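Local atomic coordinates of putative immunoglobulin-blocking virulence protein (Mycoplasma mycoides subsp. capri, PDB entry 7ADK), a protein that probably binds host immunoglobulins and blocks their function, acting as a virulence factor of the mycoplasma. Residues I160-K165 with N524-N529; K165-H170 with R580-F585; V576-N581 with E634-T639; G588-G593 with Q602-T607. One frame throughout, in Å; residues are numbered along the deposited sequence.

Contact 1 (I160-K165 with N524-N529); sequences ISNPTK and NTTWIN
Asn162, Pro163 and Thr164 meet Asn524, Thr525 and Thr526 in a mainly polar loop-to-loop contact, joining the connection between helix 153-157 and strand 174-178 to the one that follows strand 516-517. The evidence for polarity lies in two bonds. Asn162 ND2 donates to Thr526 O at 3.2 Å, meeting a lone pair in the carbonyl plane, while the acceptor lies almost exactly in the Asn162 amide plane. The other N-H of the same amide points back to Lys165 O, three residues on and 2.8 Å from Asn162 ND2, so two bonds fix the rotation of the group. With CG anti to the backbone N (chi1 -155°), the amide is brought to Thr526. Beyond it, Thr164 OG1 and Thr526 OG1 share a hydrogen bond of 2.8 Å, the two threonine side chains lying roughly perpendicular. The Pro163 ring adds van der Waals packing against the 524-526 backbone, with Pro163 CG 3.8 Å from Asn524 CA. Trp527 stacks with Tyr351 and Lys165 pairs with Glu350, both adding ties to the region of helix 339-351. Segment 524-529 runs along strands 497-498 and 502-506 through backbone bonds to Asn498 and Leu502; such loops beside successive parallel strands are consistent with a leucine-rich-repeat-like fold.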
loop_
_atom_site.group_PDB
_atom_site.type_symbol
_atom_site.label_atom_id
_atom_site.label_comp_id
_atom_site.label_asym_id
_atom_site.label_seq_id
_atom_site.Cartn_x
_atom_site.Cartn_y
_atom_site.Cartn_z
ATOM N N ILE A 160 17.691 1.300 36.840
ATOM C CA ILE A 160 17.752 0.644 35.528
ATOM C C ILE A 160 17.397 -0.854 35.635
ATOM O O ILE A 160 16.965 -1.457 34.661
ATOM C CB ILE A 160 19.137 0.949 34.908
ATOM C CG1 ILE A 160 19.227 0.582 33.427
ATOM C CG2 ILE A 160 20.256 0.282 35.717
ATOM C CD1 ILE A 160 20.653 0.664 32.876
ATOM N N SER A 161 17.508 -1.456 36.821
ATOM C CA SER A 161 16.926 -2.759 37.179
ATOM C C SER A 161 15.397 -2.701 37.252
ATOM O O SER A 161 14.793 -1.637 37.120
ATOM C CB SER A 161 17.502 -3.249 38.519
ATOM O OG SER A 161 17.268 -2.325 39.561
ATOM N N ASN A 162 14.739 -3.849 37.454
ATOM C CA ASN A 162 13.282 -3.884 37.602
ATOM C C ASN A 162 12.857 -3.185 38.916
ATOM O O ASN A 162 13.441 -3.458 39.965
ATOM C CB ASN A 162 12.783 -5.338 37.497
ATOM C CG ASN A 162 11.338 -5.417 37.026
ATOM O OD1 ASN A 162 10.969 -4.876 36.003
ATOM N ND2 ASN A 162 10.448 -6.034 37.750
ATOM N N PRO A 163 11.845 -2.302 38.893
ATOM C CA PRO A 163 11.616 -1.303 39.941
ATOM C C PRO A 163 11.109 -1.822 41.291
ATOM O O PRO A 163 11.143 -1.090 42.276
ATOM C CB PRO A 163 10.595 -0.330 39.333
ATOM C CG PRO A 163 9.849 -1.182 38.315
ATOM C CD PRO A 163 10.971 -2.034 37.764
ATOM N N THR A 164 10.605 -3.051 41.355
ATOM C CA THR A 164 9.832 -3.562 42.509
ATOM C C THR A 164 10.196 -4.986 42.941
ATOM O O THR A 164 10.022 -5.336 44.104
ATOM C CB THR A 164 8.341 -3.537 42.172
ATOM O OG1 THR A 164 8.144 -4.286 41.008
ATOM C CG2 THR A 164 7.798 -2.135 41.939
ATOM N N LYS A 165 10.696 -5.813 42.018
ATOM C CA LYS A 165 10.937 -7.256 42.179
ATOM C C LYS A 165 11.826 -7.752 41.030
ATOM O O LYS A 165 11.497 -7.466 39.884
ATOM C CB LYS A 165 9.556 -7.940 42.166
ATOM C CG LYS A 165 9.560 -9.468 42.067
ATOM C CD LYS A 165 8.121 -9.979 42.227
ATOM C CE LYS A 165 8.015 -11.480 41.943
ATOM N NZ LYS A 165 6.650 -11.984 42.212
ATOM N N ASN A 524 9.590 2.657 35.730
ATOM C CA ASN A 524 8.838 2.227 36.917
ATOM C C ASN A 524 7.516 1.511 36.552
ATOM O O ASN A 524 6.509 1.567 37.258
ATOM C CB ASN A 524 8.754 3.350 37.956
ATOM C CG ASN A 524 8.601 4.700 37.319
ATOM O OD1 ASN A 524 7.612 4.976 36.663
ATOM N ND2 ASN A 524 9.603 5.531 37.400
ATOM N N THR A 525 7.558 0.764 35.444
ATOM C CA THR A 525 6.592 -0.290 35.107
ATOM C C THR A 525 7.162 -1.639 35.509
ATOM O O THR A 525 8.246 -1.990 35.062
ATOM C CB THR A 525 6.280 -0.283 33.608
ATOM O OG1 THR A 525 5.593 0.896 33.284
ATOM C CG2 THR A 525 5.398 -1.440 33.164
ATOM N N THR A 526 6.444 -2.403 36.336
ATOM C CA THR A 526 6.943 -3.675 36.889
ATOM C C THR A 526 6.922 -4.834 35.884
ATOM O O THR A 526 7.805 -5.683 35.937
ATOM C CB THR A 526 6.127 -4.038 38.133
ATOM O OG1 THR A 526 6.393 -3.138 39.170
ATOM C CG2 THR A 526 6.360 -5.433 38.699
ATOM N N TRP A 527 5.928 -4.887 34.984
ATOM C CA TRP A 527 5.770 -5.953 33.982
ATOM C C TRP A 527 4.983 -5.456 32.766
ATOM O O TRP A 527 3.859 -4.980 32.905
ATOM C CB TRP A 527 5.108 -7.187 34.638
ATOM C CG TRP A 527 4.989 -8.439 33.818
ATOM C CD1 TRP A 527 5.966 -9.357 33.645
ATOM C CD2 TRP A 527 3.829 -8.969 33.107
ATOM N NE1 TRP A 527 5.496 -10.410 32.885
ATOM C CE2 TRP A 527 4.183 -10.224 32.535
ATOM C CE3 TRP A 527 2.502 -8.537 32.908
ATOM C CZ2 TRP A 527 3.278 -11.005 31.810
ATOM C CZ3 TRP A 527 1.585 -9.321 32.191
ATOM C CH2 TRP A 527 1.963 -10.555 31.648
ATOM N N ILE A 528 5.571 -5.530 31.572
ATOM C CA ILE A 528 4.901 -5.185 30.313
ATOM C C ILE A 528 4.366 -6.488 29.719
ATOM O O ILE A 528 5.094 -7.476 29.635
ATOM C CB ILE A 528 5.824 -4.451 29.304
ATOM C CG1 ILE A 528 6.618 -3.277 29.902
ATOM C CG2 ILE A 528 4.992 -3.907 28.132
ATOM C CD1 ILE A 528 7.962 -3.651 30.495
ATOM N N ASN A 529 3.096 -6.517 29.333
ATOM C CA ASN A 529 2.425 -7.722 28.876
ATOM C C ASN A 529 2.992 -8.202 27.536
ATOM O O ASN A 529 2.955 -7.504 26.520
ATOM C CB ASN A 529 0.915 -7.499 28.807
ATOM C CG ASN A 529 0.136 -8.764 28.537
ATOM O OD1 ASN A 529 0.614 -9.872 28.715
ATOM N ND2 ASN A 529 -1.080 -8.631 28.094
#

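Contact 2 (K165-H170 with R580-F585); sequences KPYQNH and RNNEPF
Tyr167 and Asn169 are bound to Asn582 by two side-chain amides that each donate to the other segment's backbone. Asn582 ND2 reaches Tyr167 O at 2.8 Å, approaching from well above the carbonyl plane (56° out of it) although the acceptor lies in the Asn582 amide plane. Asn169 ND2 returns a bond to Asn582 O at 2.9 Å, and this one is nearly straight, with an angle of 172° at the hydrogen. Asp597 extends the network, its OD1 accepting from both Asn582 ND2 and the Asn169 backbone N, while Arg343 binds Asn169 OD1.

Segment 580-585 owes its shape to a type I beta turn, Arg580 to Glu583, which forms directly after helix 567-579 and is closed by Glu583 N bonding to Arg580 O. In the turn Asn582 CG sits between its backbone N and carbonyl carbon (chi1 75°), which carries the amide toward Tyr167.

Nonpolar contact centres on the Tyr167 ring. Glu583 CB lies over one face, offset toward the rim, and Glu583 CG is 3.7 Å from Tyr167 CB. Pro584 CD approaches obliquely, 3.6 Å from Tyr167 CZ, while the hydroxyl bonds to Asp347 of helix 339-351.

Within segment 580-585, a salt bridge links Arg580 NE to Glu583 OE2 at 3.0 Å; OE2 lies in the guanidinium plane, while the nitrogen, on the syn side, is somewhat out of the carboxylate plane.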
loop_
_atom_site.group_PDB
_atom_site.type_symbol
_atom_site.label_atom_id
_atom_site.label_comp_id
_atom_site.label_asym_id
_atom_site.label_seq_id
_atom_site.Cartn_x
_atom_site.Cartn_y
_atom_site.Cartn_z
ATOM N N LYS A 165 10.696 -5.813 42.018
ATOM C CA LYS A 165 10.937 -7.256 42.179
ATOM C C LYS A 165 11.826 -7.752 41.030
ATOM O O LYS A 165 11.497 -7.466 39.884
ATOM C CB LYS A 165 9.556 -7.940 42.166
ATOM C CG LYS A 165 9.560 -9.468 42.067
ATOM C CD LYS A 165 8.121 -9.979 42.227
ATOM C CE LYS A 165 8.015 -11.480 41.943
ATOM N NZ LYS A 165 6.650 -11.984 42.212
ATOM N N PRO A 166 12.924 -8.480 41.263
ATOM C CA PRO A 166 13.741 -9.031 40.191
ATOM C C PRO A 166 13.016 -10.179 39.481
ATOM O O PRO A 166 12.694 -11.207 40.077
ATOM C CB PRO A 166 15.042 -9.476 40.863
ATOM C CG PRO A 166 14.615 -9.785 42.293
ATOM C CD PRO A 166 13.489 -8.791 42.560
ATOM N N TYR A 167 12.782 -10.030 38.182
ATOM C CA TYR A 167 12.186 -11.082 37.355
ATOM C C TYR A 167 13.138 -12.286 37.195
ATOM O O TYR A 167 14.353 -12.102 37.159
ATOM C CB TYR A 167 11.814 -10.465 36.006
ATOM C CG TYR A 167 10.990 -11.346 35.086
ATOM C CD1 TYR A 167 11.609 -12.252 34.205
ATOM C CD2 TYR A 167 9.593 -11.221 35.088
ATOM C CE1 TYR A 167 10.827 -13.053 33.353
ATOM C CE2 TYR A 167 8.808 -12.016 34.235
ATOM C CZ TYR A 167 9.424 -12.931 33.361
ATOM O OH TYR A 167 8.669 -13.693 32.531
ATOM N N GLN A 168 12.617 -13.511 37.056
ATOM C CA GLN A 168 13.402 -14.661 36.597
ATOM C C GLN A 168 12.655 -15.536 35.584
ATOM O O GLN A 168 11.475 -15.844 35.746
ATOM C CB GLN A 168 13.991 -15.420 37.789
ATOM C CG GLN A 168 14.643 -16.737 37.366
ATOM C CD GLN A 168 15.688 -17.271 38.318
ATOM O OE1 GLN A 168 16.318 -16.568 39.075
ATOM N NE2 GLN A 168 15.973 -18.533 38.245
ATOM N N ASN A 169 13.364 -15.915 34.520
ATOM C CA ASN A 169 12.848 -16.626 33.362
ATOM C C ASN A 169 12.836 -18.154 33.572
ATOM O O ASN A 169 11.777 -18.766 33.466
ATOM C CB ASN A 169 13.667 -16.182 32.138
ATOM C CG ASN A 169 12.851 -16.232 30.862
ATOM O OD1 ASN A 169 12.243 -17.226 30.524
ATOM N ND2 ASN A 169 12.753 -15.151 30.133
ATOM N N HIS A 170 13.963 -18.786 33.920
ATOM C CA HIS A 170 13.983 -20.215 34.262
ATOM C C HIS A 170 13.529 -20.438 35.703
ATOM O O HIS A 170 14.302 -20.417 36.657
ATOM C CB HIS A 170 15.324 -20.884 33.948
ATOM C CG HIS A 170 15.557 -21.166 32.482
ATOM N ND1 HIS A 170 14.621 -21.051 31.448
ATOM C CD2 HIS A 170 16.706 -21.684 31.968
ATOM C CE1 HIS A 170 15.245 -21.463 30.335
ATOM N NE2 HIS A 170 16.498 -21.844 30.620
ATOM N N ARG A 580 17.519 -5.359 32.435
ATOM C CA ARG A 580 16.209 -6.035 32.433
ATOM C C ARG A 580 16.108 -7.096 31.331
ATOM O O ARG A 580 15.031 -7.582 31.016
ATOM C CB ARG A 580 15.070 -5.002 32.377
ATOM C CG ARG A 580 14.963 -4.165 33.652
ATOM C CD ARG A 580 13.935 -3.036 33.560
ATOM N NE ARG A 580 12.561 -3.527 33.681
ATOM C CZ ARG A 580 11.451 -2.827 33.546
ATOM N NH1 ARG A 580 10.310 -3.402 33.708
ATOM N NH2 ARG A 580 11.427 -1.556 33.275
ATOM N N ASN A 581 17.222 -7.498 30.721
ATOM C CA ASN A 581 17.231 -8.363 29.546
ATOM C C ASN A 581 16.618 -9.750 29.794
ATOM O O ASN A 581 16.124 -10.366 28.859
ATOM C CB ASN A 581 18.673 -8.473 29.042
ATOM C CG ASN A 581 18.844 -9.396 27.852
ATOM O OD1 ASN A 581 18.671 -9.030 26.708
ATOM N ND2 ASN A 581 19.232 -10.621 28.078
ATOM N N ASN A 582 16.654 -10.301 31.003
ATOM C CA ASN A 582 16.090 -11.631 31.229
ATOM C C ASN A 582 14.550 -11.667 31.139
ATOM O O ASN A 582 13.975 -12.744 31.052
ATOM C CB ASN A 582 16.664 -12.217 32.525
ATOM C CG ASN A 582 16.090 -11.616 33.777
ATOM O OD1 ASN A 582 15.954 -10.411 33.913
ATOM N ND2 ASN A 582 15.729 -12.443 34.712
ATOM N N GLU A 583 13.876 -10.520 31.117
ATOM C CA GLU A 583 12.431 -10.399 30.912
ATOM C C GLU A 583 12.040 -10.513 29.428
ATOM O O GLU A 583 12.730 -9.947 28.585
ATOM C CB GLU A 583 11.913 -9.040 31.395
ATOM C CG GLU A 583 12.275 -8.649 32.829
ATOM C CD GLU A 583 11.791 -7.236 33.190
ATOM O OE1 GLU A 583 10.732 -6.810 32.675
ATOM O OE2 GLU A 583 12.434 -6.555 34.011
ATOM N N PRO A 584 10.897 -11.130 29.071
ATOM C CA PRO A 584 10.523 -11.349 27.673
ATOM C C PRO A 584 10.320 -10.100 26.807
ATOM O O PRO A 584 10.591 -10.131 25.614
ATOM C CB PRO A 584 9.223 -12.133 27.729
ATOM C CG PRO A 584 9.228 -12.808 29.088
ATOM C CD PRO A 584 9.984 -11.826 29.963
ATOM N N PHE A 585 9.835 -8.988 27.361
ATOM C CA PHE A 585 9.560 -7.773 26.574
ATOM C C PHE A 585 10.841 -7.129 26.045
ATOM O O PHE A 585 10.905 -6.653 24.914
ATOM C CB PHE A 585 8.757 -6.759 27.400
ATOM C CG PHE A 585 8.346 -5.527 26.613
ATOM C CD1 PHE A 585 9.149 -4.373 26.614
ATOM C CD2 PHE A 585 7.183 -5.555 25.826
ATOM C CE1 PHE A 585 8.787 -3.265 25.844
ATOM C CE2 PHE A 585 6.826 -4.443 25.058
ATOM C CZ PHE A 585 7.626 -3.295 25.067
#

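Contact 3 (V576-N581 with E634-T639); sequences VYYARN and EPRKIT
Tyr578 and Arg636 form a cation-pi stack where the end of helix 567-579 faces the loop leading into strand 640-643, part of the five-stranded parallel sheet. The guanidinium lies flat on the phenol ring: their centres are 4.6 Å apart and their planes differ by 21°. Arg636 NE is the atom over the ring face, and the arginine and the tyrosine reach over one another from opposing ends.

The second tyrosine is turned quite differently. Tyr577's ring plane stands 66° from the guanidinium, and it meets the aliphatic part of the arginine, with Tyr577 CG 3.8 Å from Arg636 CG. A bend at chi2 of Arg636 (-44°) lets the chain pass beside Tyr577 and then run along Tyr578. Tyr577's hydroxyl bonds to Pro606 O, near Ile638 CG2.

Two guanidinium nitrogens donate to one carbonyl oxygen. Arg636 NH1 bonds to Tyr577 O at 2.8 Å, and Arg636 NE adds a longer and more bent bond to Tyr577 O at 3.2 Å. The bonds use the edge of the guanidinium, in whose plane that oxygen lies, and the stack uses its face, with NE taking part in both; together they fix its orientation. Leu600 O is a further acceptor for Arg636 NH1.

Tyr578 OH, at the far end of the stacked ring, donates to a lone pair of Glu634 O across 2.7 Å.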
loop_
_atom_site.group_PDB
_atom_site.type_symbol
_atom_site.label_atom_id
_atom_site.label_comp_id
_atom_site.label_asym_id
_atom_site.label_seq_id
_atom_site.Cartn_x
_atom_site.Cartn_y
_atom_site.Cartn_z
ATOM N N VAL A 576 17.490 -2.281 28.441
ATOM C CA VAL A 576 17.020 -3.317 27.531
ATOM C C VAL A 576 18.085 -4.385 27.298
ATOM O O VAL A 576 17.829 -5.578 27.419
ATOM C CB VAL A 576 16.613 -2.658 26.215
ATOM C CG1 VAL A 576 16.041 -3.675 25.265
ATOM C CG2 VAL A 576 15.595 -1.564 26.457
ATOM N N TYR A 577 19.303 -3.959 26.979
ATOM C CA TYR A 577 20.353 -4.862 26.543
ATOM C C TYR A 577 20.959 -5.700 27.668
ATOM O O TYR A 577 21.522 -6.738 27.341
ATOM C CB TYR A 577 21.396 -4.070 25.735
ATOM C CG TYR A 577 20.930 -3.468 24.399
ATOM C CD1 TYR A 577 19.749 -3.908 23.768
ATOM C CD2 TYR A 577 21.698 -2.475 23.756
ATOM C CE1 TYR A 577 19.345 -3.380 22.538
ATOM C CE2 TYR A 577 21.287 -1.933 22.521
ATOM C CZ TYR A 577 20.105 -2.385 21.906
ATOM O OH TYR A 577 19.702 -1.888 20.709
ATOM N N TYR A 578 20.847 -5.337 28.953
ATOM C CA TYR A 578 21.415 -6.122 30.071
ATOM C C TYR A 578 20.690 -6.019 31.421
ATOM O O TYR A 578 20.513 -7.047 32.061
ATOM C CB TYR A 578 22.891 -5.781 30.301
ATOM C CG TYR A 578 23.818 -6.082 29.141
ATOM C CD1 TYR A 578 24.194 -7.410 28.867
ATOM C CD2 TYR A 578 24.273 -5.043 28.314
ATOM C CE1 TYR A 578 25.012 -7.697 27.760
ATOM C CE2 TYR A 578 25.083 -5.326 27.205
ATOM C CZ TYR A 578 25.459 -6.652 26.930
ATOM O OH TYR A 578 26.237 -6.896 25.852
ATOM N N ALA A 579 20.275 -4.843 31.886
ATOM C CA ALA A 579 19.763 -4.691 33.252
ATOM C C ALA A 579 18.364 -5.304 33.470
ATOM O O ALA A 579 18.052 -5.751 34.570
ATOM C CB ALA A 579 19.784 -3.216 33.641
ATOM N N ARG A 580 17.519 -5.359 32.435
ATOM C CA ARG A 580 16.209 -6.035 32.433
ATOM C C ARG A 580 16.108 -7.096 31.331
ATOM O O ARG A 580 15.031 -7.582 31.016
ATOM C CB ARG A 580 15.070 -5.002 32.377
ATOM C CG ARG A 580 14.963 -4.165 33.652
ATOM C CD ARG A 580 13.935 -3.036 33.560
ATOM N NE ARG A 580 12.561 -3.527 33.681
ATOM C CZ ARG A 580 11.451 -2.827 33.546
ATOM N NH1 ARG A 580 10.310 -3.402 33.708
ATOM N NH2 ARG A 580 11.427 -1.556 33.275
ATOM N N ASN A 581 17.222 -7.498 30.721
ATOM C CA ASN A 581 17.231 -8.363 29.546
ATOM C C ASN A 581 16.618 -9.750 29.794
ATOM O O ASN A 581 16.124 -10.366 28.859
ATOM C CB ASN A 581 18.673 -8.473 29.042
ATOM C CG ASN A 581 18.844 -9.396 27.852
ATOM O OD1 ASN A 581 18.671 -9.030 26.708
ATOM N ND2 ASN A 581 19.232 -10.621 28.078
ATOM N N GLU A 634 28.228 -11.754 25.495
ATOM C CA GLU A 634 28.326 -11.168 24.150
ATOM C C GLU A 634 28.079 -9.643 24.177
ATOM O O GLU A 634 27.152 -9.207 24.868
ATOM C CB GLU A 634 27.315 -11.869 23.214
ATOM C CG GLU A 634 27.093 -11.170 21.866
ATOM C CD GLU A 634 26.126 -11.872 20.914
ATOM O OE1 GLU A 634 26.253 -13.091 20.694
ATOM O OE2 GLU A 634 25.266 -11.196 20.324
ATOM N N PRO A 635 28.820 -8.829 23.394
ATOM C CA PRO A 635 28.469 -7.440 23.078
ATOM C C PRO A 635 27.373 -7.341 22.000
ATOM O O PRO A 635 27.431 -8.007 20.970
ATOM C CB PRO A 635 29.777 -6.815 22.591
ATOM C CG PRO A 635 30.502 -7.976 21.923
ATOM C CD PRO A 635 30.088 -9.180 22.762
ATOM N N ARG A 636 26.378 -6.476 22.183
ATOM C CA ARG A 636 25.277 -6.292 21.218
ATOM C C ARG A 636 25.759 -5.720 19.881
ATOM O O ARG A 636 26.682 -4.918 19.857
ATOM C CB ARG A 636 24.172 -5.404 21.816
ATOM C CG ARG A 636 23.655 -5.801 23.203
ATOM C CD ARG A 636 23.418 -7.297 23.329
ATOM N NE ARG A 636 22.787 -7.685 24.593
ATOM C CZ ARG A 636 22.360 -8.897 24.879
ATOM N NH1 ARG A 636 21.792 -9.131 26.006
ATOM N NH2 ARG A 636 22.498 -9.908 24.082
ATOM N N LYS A 637 25.097 -6.061 18.774
ATOM C CA LYS A 637 25.317 -5.458 17.449
ATOM C C LYS A 637 23.984 -5.031 16.848
ATOM O O LYS A 637 23.026 -5.793 16.878
ATOM C CB LYS A 637 26.032 -6.451 16.511
ATOM C CG LYS A 637 27.437 -6.911 16.919
ATOM C CD LYS A 637 28.440 -5.759 16.914
ATOM C CE LYS A 637 29.866 -6.186 17.271
ATOM N NZ LYS A 637 30.608 -6.765 16.136
ATOM N N ILE A 638 23.893 -3.810 16.333
ATOM C CA ILE A 638 22.642 -3.298 15.763
ATOM C C ILE A 638 22.581 -3.620 14.275
ATOM O O ILE A 638 23.612 -3.711 13.614
ATOM C CB ILE A 638 22.399 -1.814 16.114
ATOM C CG1 ILE A 638 23.347 -0.857 15.384
ATOM C CG2 ILE A 638 22.438 -1.631 17.638
ATOM C CD1 ILE A 638 23.047 0.623 15.621
ATOM N N THR A 639 21.374 -3.836 13.757
ATOM C CA THR A 639 21.115 -4.122 12.342
ATOM C C THR A 639 20.693 -2.884 11.572
ATOM O O THR A 639 20.795 -2.846 10.353
ATOM C CB THR A 639 20.073 -5.238 12.154
ATOM O OG1 THR A 639 18.800 -4.867 12.609
ATOM C CG2 THR A 639 20.427 -6.556 12.827
#

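Contact 4 (G588-G593 with Q602-T607); sequences GGHGPG and QNSYPT
Gly591 and Ser604 lie at the neck of a glycine-rich loop, where two irregular segments of one long connection run antiparallel. The direction follows from the CA pairings, Gly588 with Pro606 and Gly593 with Asn603. One backbone bond spans the neck: Ser604 N donates to Gly591 O at 3.3 Å. A side chain supplies the other, Asn603 OD1 accepting from Gly593 N at 2.8 Å. That second bond is nearly straight at its hydrogen (171°), yet the N-H comes from above the plane of the amide carbonyl, and Pro592 CA lies 3.4 Å from the same Asn603 OD1.

Ser604 packs against His590. Its CB is 3.7 Å from His590 CD2, an oblique approach to the imidazole, and Ser604 OG lies 3.5 Å from His590 CB. With OG anti to the backbone N (chi1 178°), the hydroxyl is carried to Gln587 O, its hydrogen-bond partner. Gly588 and Gly591 both have positive phi, a conformation that favours glycine.

In sequence, both segments belong to the connection from helix 567-579 to strand 608-610. Pro606 O receives the hydroxyl of Tyr577 from that helix, and Thr607 joins Thr639 beside strand 640-643.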
loop_
_atom_site.group_PDB
_atom_site.type_symbol
_atom_site.label_atom_id
_atom_site.label_comp_id
_atom_site.label_asym_id
_atom_site.label_seq_id
_atom_site.Cartn_x
_atom_site.Cartn_y
_atom_site.Cartn_z
ATOM N N GLY A 588 12.878 -8.354 22.415
ATOM C CA GLY A 588 12.383 -8.197 21.049
ATOM C C GLY A 588 11.597 -9.411 20.543
ATOM O O GLY A 588 11.111 -10.220 21.326
ATOM N N GLY A 589 11.458 -9.549 19.226
ATOM C CA GLY A 589 10.609 -10.557 18.578
ATOM C C GLY A 589 11.126 -12.001 18.515
ATOM O O GLY A 589 10.397 -12.871 18.087
ATOM N N HIS A 590 12.353 -12.302 18.901
ATOM C CA HIS A 590 12.937 -13.647 18.827
ATOM C C HIS A 590 12.965 -14.399 20.170
ATOM O O HIS A 590 13.028 -15.624 20.184
ATOM C CB HIS A 590 14.310 -13.515 18.169
ATOM C CG HIS A 590 15.174 -14.752 18.124
ATOM N ND1 HIS A 590 15.423 -15.520 16.992
ATOM C CD2 HIS A 590 15.827 -15.307 19.179
ATOM C CE1 HIS A 590 16.264 -16.486 17.396
ATOM N NE2 HIS A 590 16.507 -16.388 18.703
ATOM N N GLY A 591 12.869 -13.716 21.309
ATOM C CA GLY A 591 12.767 -14.357 22.621
ATOM C C GLY A 591 14.089 -14.866 23.227
ATOM O O GLY A 591 15.159 -14.371 22.872
ATOM N N PRO A 592 14.030 -15.825 24.161
ATOM C CA PRO A 592 15.180 -16.260 24.946
ATOM C C PRO A 592 16.224 -17.088 24.181
ATOM O O PRO A 592 15.983 -17.597 23.092
ATOM C CB PRO A 592 14.579 -17.037 26.115
ATOM C CG PRO A 592 13.229 -17.514 25.620
ATOM C CD PRO A 592 12.808 -16.417 24.668
ATOM N N GLY A 593 17.395 -17.243 24.791
ATOM C CA GLY A 593 18.396 -18.270 24.495
ATOM C C GLY A 593 18.251 -19.492 25.405
ATOM O O GLY A 593 17.176 -19.737 25.945
ATOM N N GLN A 602 23.501 -14.454 24.963
ATOM C CA GLN A 602 22.904 -15.437 24.037
ATOM C C GLN A 602 21.430 -15.162 23.700
ATOM O O GLN A 602 20.858 -15.794 22.822
ATOM C CB GLN A 602 23.069 -16.858 24.601
ATOM C CG GLN A 602 24.513 -17.341 24.799
ATOM C CD GLN A 602 25.264 -17.650 23.513
ATOM O OE1 GLN A 602 24.992 -17.152 22.454
ATOM N NE2 GLN A 602 26.272 -18.448 23.533
ATOM N N ASN A 603 20.801 -14.222 24.390
ATOM C CA ASN A 603 19.403 -13.856 24.251
ATOM C C ASN A 603 19.186 -12.787 23.180
ATOM O O ASN A 603 20.096 -12.024 22.868
ATOM C CB ASN A 603 18.906 -13.405 25.622
ATOM C CG ASN A 603 18.876 -14.557 26.588
ATOM O OD1 ASN A 603 17.875 -15.224 26.722
ATOM N ND2 ASN A 603 19.969 -14.914 27.207
ATOM N N SER A 604 17.972 -12.705 22.640
ATOM C CA SER A 604 17.581 -11.648 21.712
ATOM C C SER A 604 17.416 -10.287 22.397
ATOM O O SER A 604 17.275 -10.199 23.610
ATOM C CB SER A 604 16.325 -12.077 20.970
ATOM O OG SER A 604 15.879 -11.084 20.088
ATOM N N TYR A 605 17.479 -9.215 21.615
ATOM C CA TYR A 605 17.373 -7.814 22.013
ATOM C C TYR A 605 16.862 -7.010 20.812
ATOM O O TYR A 605 17.090 -7.445 19.689
ATOM C CB TYR A 605 18.753 -7.309 22.481
ATOM C CG TYR A 605 19.933 -7.604 21.563
ATOM C CD1 TYR A 605 20.527 -8.874 21.595
ATOM C CD2 TYR A 605 20.416 -6.642 20.658
ATOM C CE1 TYR A 605 21.565 -9.200 20.710
ATOM C CE2 TYR A 605 21.476 -6.953 19.796
ATOM C CZ TYR A 605 22.053 -8.236 19.814
ATOM O OH TYR A 605 23.102 -8.525 19.007
ATOM N N PRO A 606 16.232 -5.835 20.974
ATOM C CA PRO A 606 15.841 -4.986 19.855
ATOM C C PRO A 606 17.061 -4.425 19.121
ATOM O O PRO A 606 17.816 -3.603 19.638
ATOM C CB PRO A 606 14.922 -3.914 20.426
ATOM C CG PRO A 606 15.237 -3.904 21.896
ATOM C CD PRO A 606 15.730 -5.302 22.213
ATOM N N THR A 607 17.269 -4.913 17.902
ATOM C CA THR A 607 18.428 -4.659 17.034
ATOM C C THR A 607 18.351 -3.351 16.233
ATOM O O THR A 607 19.294 -3.039 15.513
ATOM C CB THR A 607 18.678 -5.832 16.076
ATOM O OG1 THR A 607 17.608 -6.008 15.176
ATOM C CG2 THR A 607 18.921 -7.146 16.792
#

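How the contacts relate
All four contacts gather along the connections of one region, about 9 to 18 Å apart between centres. Contacts 1 and 2 share Lys165 and their segments alternate along the chain, so the loop after helix 153-157 is stitched first to 524-529 and then to 580-585, over 350 residues away. Contacts 2 and 3 share Arg580 and Asn581 where helix 567-579 ends. Contact 4 is nested inside the loop closed by contact 3, and the two touch through Tyr577 with Pro606 and Thr607 with Thr639. Contacts 1 and 2 thus join the 160-170 loop to loops where the mixed and parallel sheets meet; contacts 3 and 4 link helix 567-579 and its following loop to parallel-sheet strands 608-610 and 640-643.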